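Local coordinates for Serine/threonine-protein kinase PknE (Mycobacterium tuberculosis, PDB 2H34) that catalyses ATP-dependent phosphorylation of serine and threonine residues in proteins and probably helps the bacterium survive in its host, at residues Asp266-Arg271 / Ser288-Ala293; Arg126-Gly129 / Pro134-Val137. All coordinates share one frame; numbering follows the deposited sequence.

Contact 1: Asp266-Arg271 / Ser288-Ala293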
ATOM      1  N   ASP A 266      21.512   3.773  -3.805  1.00 74.24           N
ATOM      2  CA  ASP A 266      21.660   4.658  -2.636  1.00 73.98           C
ATOM      3  C   ASP A 266      21.152   6.064  -2.953  1.00 73.57           C
ATOM      4  O   ASP A 266      20.518   6.715  -2.122  1.00 73.24           O
ATOM      5  CB  ASP A 266      23.110   4.739  -2.152  1.00 73.81           C
ATOM      6  CG  ASP A 266      23.788   3.395  -2.095  1.00 74.00           C
ATOM      7  OD1 ASP A 266      23.150   2.397  -1.700  1.00 74.82           O
ATOM      8  OD2 ASP A 266      24.978   3.335  -2.452  1.00 74.35           O
ATOM      9  N   ALA A 267      21.437   6.519  -4.168  1.00 73.25           N
ATOM     10  CA  ALA A 267      20.965   7.811  -4.629  1.00 72.88           C
ATOM     11  C   ALA A 267      19.441   7.815  -4.659  1.00 72.58           C
ATOM     12  O   ALA A 267      18.807   8.683  -4.054  1.00 72.65           O
ATOM     13  CB  ALA A 267      21.553   8.140  -6.003  1.00 72.92           C
ATOM     14  N   VAL A 268      18.856   6.820  -5.324  1.00 72.02           N
ATOM     15  CA  VAL A 268      17.401   6.700  -5.342  1.00 71.68           C
ATOM     16  C   VAL A 268      16.779   6.745  -3.937  1.00 71.43           C
ATOM     17  O   VAL A 268      15.887   7.551  -3.677  1.00 71.01           O
ATOM     18  CB  VAL A 268      16.928   5.459  -6.109  1.00 71.51           C
ATOM     19  CG1 VAL A 268      15.434   5.246  -5.892  1.00 71.08           C
ATOM     20  CG2 VAL A 268      17.215   5.625  -7.577  1.00 71.42           C
ATOM     21  N   ILE A 269      17.272   5.907  -3.033  1.00 71.48           N
ATOM     22  CA  ILE A 269      16.743   5.883  -1.673  1.00 71.83           C
ATOM     23  C   ILE A 269      16.967   7.205  -0.969  1.00 71.87           C
ATOM     24  O   ILE A 269      16.069   7.701  -0.294  1.00 71.98           O
ATOM     25  CB  ILE A 269      17.268   4.684  -0.845  1.00 71.94           C
ATOM     26  CG1 ILE A 269      16.542   3.413  -1.281  1.00 72.44           C
ATOM     27  CG2 ILE A 269      16.991   4.863   0.636  1.00 70.95           C
ATOM     28  CD1 ILE A 269      17.283   2.613  -2.288  1.00 73.36           C
ATOM     29  N   ALA A 270      18.145   7.791  -1.167  1.00 72.17           N
ATOM     30  CA  ALA A 270      18.481   9.076  -0.554  1.00 72.44           C
ATOM     31  C   ALA A 270      17.476  10.129  -0.977  1.00 72.51           C
ATOM     32  O   ALA A 270      16.980  10.885  -0.153  1.00 72.54           O
ATOM     33  CB  ALA A 270      19.884   9.505  -0.938  1.00 72.39           C
ATOM     34  N   ARG A 271      17.174  10.163  -2.266  1.00 72.70           N
ATOM     35  CA  ARG A 271      16.219  11.118  -2.789  1.00 73.18           C
ATOM     36  C   ARG A 271      14.809  10.780  -2.327  1.00 73.75           C
ATOM     37  O   ARG A 271      14.040  11.666  -1.964  1.00 73.57           O
ATOM     38  CB  ARG A 271      16.290  11.169  -4.315  1.00 73.01           C
ATOM     39  CG  ARG A 271      15.387  12.213  -4.921  1.00 72.95           C
ATOM     40  CD  ARG A 271      16.017  12.899  -6.128  1.00 74.34           C
ATOM     41  NE  ARG A 271      15.256  14.101  -6.441  1.00 74.16           N
ATOM     42  CZ  ARG A 271      15.567  15.318  -6.011  1.00 74.09           C
ATOM     43  NH1 ARG A 271      16.656  15.515  -5.282  1.00 74.04           N
ATOM     44  NH2 ARG A 271      14.782  16.341  -6.315  1.00 74.72           N
ATOM     45  N   SER A 288       9.828   5.223  -9.372  1.00 72.74           N
ATOM     46  CA  SER A 288       9.913   4.017 -10.187  1.00 72.26           C
ATOM     47  C   SER A 288      10.959   4.209 -11.254  1.00 71.80           C
ATOM     48  O   SER A 288      11.845   3.376 -11.405  1.00 72.16           O
ATOM     49  CB  SER A 288       8.567   3.681 -10.844  1.00 72.54           C
ATOM     50  OG  SER A 288       7.754   2.894  -9.995  1.00 72.41           O
ATOM     51  N   ALA A 289      10.868   5.321 -11.980  1.00 71.12           N
ATOM     52  CA  ALA A 289      11.733   5.524 -13.128  1.00 70.56           C
ATOM     53  C   ALA A 289      13.182   5.451 -12.671  1.00 70.60           C
ATOM     54  O   ALA A 289      13.983   4.700 -13.241  1.00 70.78           O
ATOM     55  CB  ALA A 289      11.421   6.841 -13.829  1.00 69.96           C
ATOM     56  N   ALA A 290      13.495   6.192 -11.608  1.00 70.23           N
ATOM     57  CA  ALA A 290      14.841   6.233 -11.058  1.00 70.11           C
ATOM     58  C   ALA A 290      15.283   4.849 -10.616  1.00 70.10           C
ATOM     59  O   ALA A 290      16.400   4.437 -10.872  1.00 70.03           O
ATOM     60  CB  ALA A 290      14.902   7.206  -9.892  1.00 70.11           C
ATOM     61  N   ALA A 291      14.382   4.137  -9.953  1.00 70.64           N
ATOM     62  CA  ALA A 291      14.656   2.799  -9.445  1.00 70.99           C
ATOM     63  C   ALA A 291      15.040   1.869 -10.586  1.00 71.43           C
ATOM     64  O   ALA A 291      16.060   1.170 -10.531  1.00 71.42           O
ATOM     65  CB  ALA A 291      13.439   2.276  -8.723  1.00 70.82           C
ATOM     66  N   HIS A 292      14.204   1.883 -11.620  1.00 71.85           N
ATOM     67  CA  HIS A 292      14.432   1.132 -12.837  1.00 72.35           C
ATOM     68  C   HIS A 292      15.804   1.440 -13.432  1.00 72.72           C
ATOM     69  O   HIS A 292      16.601   0.540 -13.700  1.00 72.54           O
ATOM     70  CB  HIS A 292      13.335   1.474 -13.841  1.00 72.37           C
ATOM     71  CG  HIS A 292      13.434   0.712 -15.123  1.00 72.75           C
ATOM     72  ND1 HIS A 292      13.240  -0.652 -15.198  1.00 73.08           N
ATOM     73  CD2 HIS A 292      13.700   1.123 -16.383  1.00 72.81           C
ATOM     74  CE1 HIS A 292      13.380  -1.049 -16.448  1.00 72.67           C
ATOM     75  NE2 HIS A 292      13.663   0.009 -17.187  1.00 73.94           N
ATOM     76  N   ALA A 293      16.068   2.728 -13.614  1.00 73.31           N
ATOM     77  CA  ALA A 293      17.312   3.199 -14.194  1.00 73.86           C
ATOM     78  C   ALA A 293      18.531   2.815 -13.350  1.00 74.26           C
ATOM     79  O   ALA A 293      19.668   2.865 -13.839  1.00 74.55           O
ATOM     80  CB  ALA A 293      17.254   4.715 -14.396  1.00 73.85           C
TER
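In the helical C-terminal lobe of the kinase fold, helices 264-272 and 284-293 meet where Val268 faces Ala290. The two segments run roughly antiparallel, and this is the pair whose backbones come nearest, with 6.3 Å between Val268 CA and Ala290 CA. One methyl of the valine does the touching. Val268 CG2 lies 3.6 Å from Ala290 CB, a methyl-to-methyl meeting of two side chains that both leave their helices toward the other segment. The same CG2 is 3.6 Å from Ala290 O and 4.0 Å from Ala291 N, and so rests on the backbone of the second helix as well as on its side chain. The first torsion of Val268 (170°) sets CG1 opposite the backbone N and puts CG2 beside that N. Val268 CG1 is less close, 4.5 Å from Ala290 CB. In protein kinases these two helices, commonly named H and I, close the C-terminal end of the catalytic domain; here they join by apolar packing, away from the probable ATP-binding and catalytic residues. At Ala290, whose side chain is a single methyl, the valine reaches the main chain of the facing helix. Tyr281, from the loop that links the helices, touches both Val268 and Ala290. Ile269 packs on Pro254 and Asp266 OD2 is hydrogen-bonded to Ser255 OG, while Ser288 and His292 lie against Arg141 of helix 133-152.

Contact 2: Arg126-Gly129 / Pro134-Val137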
ATOM      1  N   ARG A 126       9.311 -12.435   4.572  1.00 75.83           N
ATOM      2  CA  ARG A 126       9.505 -13.404   5.657  1.00 75.89           C
ATOM      3  C   ARG A 126       9.923 -14.754   5.107  1.00 76.40           C
ATOM      4  O   ARG A 126      10.842 -15.379   5.628  1.00 76.85           O
ATOM      5  CB  ARG A 126       8.228 -13.592   6.483  1.00 75.47           C
ATOM      6  CG  ARG A 126       7.875 -12.431   7.383  1.00 74.98           C
ATOM      7  CD  ARG A 126       6.915 -12.818   8.498  1.00 73.51           C
ATOM      8  NE  ARG A 126       5.794 -13.636   8.046  1.00 73.40           N
ATOM      9  CZ  ARG A 126       4.596 -13.187   7.670  1.00 73.18           C
ATOM     10  NH1 ARG A 126       4.303 -11.892   7.669  1.00 71.84           N
ATOM     11  NH2 ARG A 126       3.676 -14.064   7.282  1.00 74.45           N
ATOM     12  N   ARG A 127       9.259 -15.184   4.041  1.00 76.58           N
ATOM     13  CA  ARG A 127       9.384 -16.552   3.567  1.00 77.17           C
ATOM     14  C   ARG A 127      10.413 -16.730   2.450  1.00 77.16           C
ATOM     15  O   ARG A 127      10.777 -17.856   2.111  1.00 77.40           O
ATOM     16  CB  ARG A 127       8.008 -17.071   3.133  1.00 77.31           C
ATOM     17  CG  ARG A 127       6.927 -16.831   4.182  1.00 78.59           C
ATOM     18  CD  ARG A 127       5.858 -17.899   4.135  1.00 81.06           C
ATOM     19  NE  ARG A 127       4.863 -17.665   3.088  1.00 82.09           N
ATOM     20  CZ  ARG A 127       3.622 -17.243   3.315  1.00 82.73           C
ATOM     21  NH1 ARG A 127       3.222 -16.997   4.560  1.00 83.46           N
ATOM     22  NH2 ARG A 127       2.777 -17.069   2.302  1.00 82.44           N
ATOM     23  N   GLN A 128      10.892 -15.622   1.896  1.00 77.12           N
ATOM     24  CA  GLN A 128      11.750 -15.658   0.715  1.00 77.09           C
ATOM     25  C   GLN A 128      13.032 -14.848   0.884  1.00 76.84           C
ATOM     26  O   GLN A 128      13.918 -14.908   0.031  1.00 77.13           O
ATOM     27  CB  GLN A 128      10.995 -15.132  -0.505  1.00 77.16           C
ATOM     28  CG  GLN A 128      10.329 -16.197  -1.354  1.00 78.29           C
ATOM     29  CD  GLN A 128      10.058 -15.701  -2.773  1.00 80.35           C
ATOM     30  OE1 GLN A 128      10.708 -14.763  -3.248  1.00 81.87           O
ATOM     31  NE2 GLN A 128       9.096 -16.324  -3.452  1.00 79.90           N
ATOM     32  N   GLY A 129      13.128 -14.085   1.968  1.00 76.21           N
ATOM     33  CA  GLY A 129      14.264 -13.199   2.158  1.00 75.79           C
ATOM     34  C   GLY A 129      14.137 -12.006   1.231  1.00 75.48           C
ATOM     35  O   GLY A 129      13.046 -11.721   0.748  1.00 75.82           O
ATOM     36  N   PRO A 134      15.627  -6.524  -9.698  1.00 69.99           N
ATOM     37  CA  PRO A 134      14.633  -6.298 -10.749  1.00 69.92           C
ATOM     38  C   PRO A 134      13.208  -6.656 -10.329  1.00 69.64           C
ATOM     39  O   PRO A 134      12.257  -5.997 -10.734  1.00 70.08           O
ATOM     40  CB  PRO A 134      15.099  -7.225 -11.870  1.00 69.82           C
ATOM     41  CG  PRO A 134      16.574  -7.346 -11.646  1.00 70.12           C
ATOM     42  CD  PRO A 134      16.715  -7.405 -10.159  1.00 69.95           C
ATOM     43  N   ARG A 135      13.069  -7.694  -9.518  1.00 69.08           N
ATOM     44  CA  ARG A 135      11.778  -8.082  -8.994  1.00 68.31           C
ATOM     45  C   ARG A 135      11.242  -7.004  -8.050  1.00 68.23           C
ATOM     46  O   ARG A 135      10.084  -6.589  -8.153  1.00 68.02           O
ATOM     47  CB  ARG A 135      11.921  -9.413  -8.281  1.00 68.11           C
ATOM     48  CG  ARG A 135      10.636 -10.121  -8.041  1.00 68.28           C
ATOM     49  CD  ARG A 135      10.862 -11.606  -8.114  1.00 67.78           C
ATOM     50  NE  ARG A 135       9.770 -12.352  -7.500  1.00 67.50           N
ATOM     51  CZ  ARG A 135       9.873 -13.003  -6.347  1.00 67.78           C
ATOM     52  NH1 ARG A 135      11.017 -12.991  -5.676  1.00 67.50           N
ATOM     53  NH2 ARG A 135       8.833 -13.674  -5.872  1.00 68.03           N
ATOM     54  N   ALA A 136      12.098  -6.538  -7.145  1.00 68.13           N
ATOM     55  CA  ALA A 136      11.731  -5.481  -6.216  1.00 67.89           C
ATOM     56  C   ALA A 136      11.208  -4.293  -6.992  1.00 68.07           C
ATOM     57  O   ALA A 136      10.131  -3.774  -6.707  1.00 67.75           O
ATOM     58  CB  ALA A 136      12.912  -5.084  -5.401  1.00 67.68           C
ATOM     59  N   VAL A 137      11.973  -3.897  -8.004  1.00 68.73           N
ATOM     60  CA  VAL A 137      11.627  -2.762  -8.843  1.00 69.05           C
ATOM     61  C   VAL A 137      10.285  -3.025  -9.514  1.00 68.91           C
ATOM     62  O   VAL A 137       9.362  -2.214  -9.392  1.00 69.45           O
ATOM     63  CB  VAL A 137      12.741  -2.430  -9.887  1.00 69.18           C
ATOM     64  CG1 VAL A 137      12.338  -1.235 -10.760  1.00 69.82           C
ATOM     65  CG2 VAL A 137      14.062  -2.119  -9.186  1.00 69.26           C
TER
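Hydrogen bonding between two side chains carries this contact: Arg135 reaches from helix 133-152 to the amide of Gln128 at the end of helix 121-128. Arg135 NH1 donates to Gln128 OE1 over 3.0 Å, with an N-H...O angle of 162°. The donor lies in the carbonyl plane, on a lone pair of OE1, and the oxygen in turn lies only 3° out of the guanidinium plane. A second, weak bond joins Arg135 NH2 to the same Gln128 OE1 at 3.4 Å, so that OE1 accepts from both terminal nitrogens, unequally, at the guanidinium edge. The amide and guanidinium planes are nearly coplanar, although the two side chains cross at about a right angle. With CG of Arg135 opposite its backbone N (chi1 -163°), the chain heads toward Gln128 and then bends at chi2. Helices 121-128 and 133-152 correspond to helices D and E of the kinase C-lobe; Gly129, with positive phi, leads the chain out of the first. Charge pairing involves a further part of the lobe, since Arg135 NE forms a salt bridge with Asp171 OD2, in the turn between strands 165-167 and 173-175.

Overall arrangement
From the N terminus, the chain first builds the five-stranded sheet of the N-lobe and then enters the helical C-lobe, where both contacts lie. Contact 2 comes first, bridging the short turn from helix 121-128 into helix 133-152. Nearly 130 residues later, contact 1 closes the connection between helices 264-272 and 284-293, close to the end of the modelled chain. The contacts follow in series, neither enclosing nor crossing the other. Their centres are about 17 Å apart, yet they meet directly: Val137 CG1 packs 3.7 Å from His292 N. Through this packing the start of helix 133-152, which contact 2 ties to helix 121-128, also rests on helix 284-293.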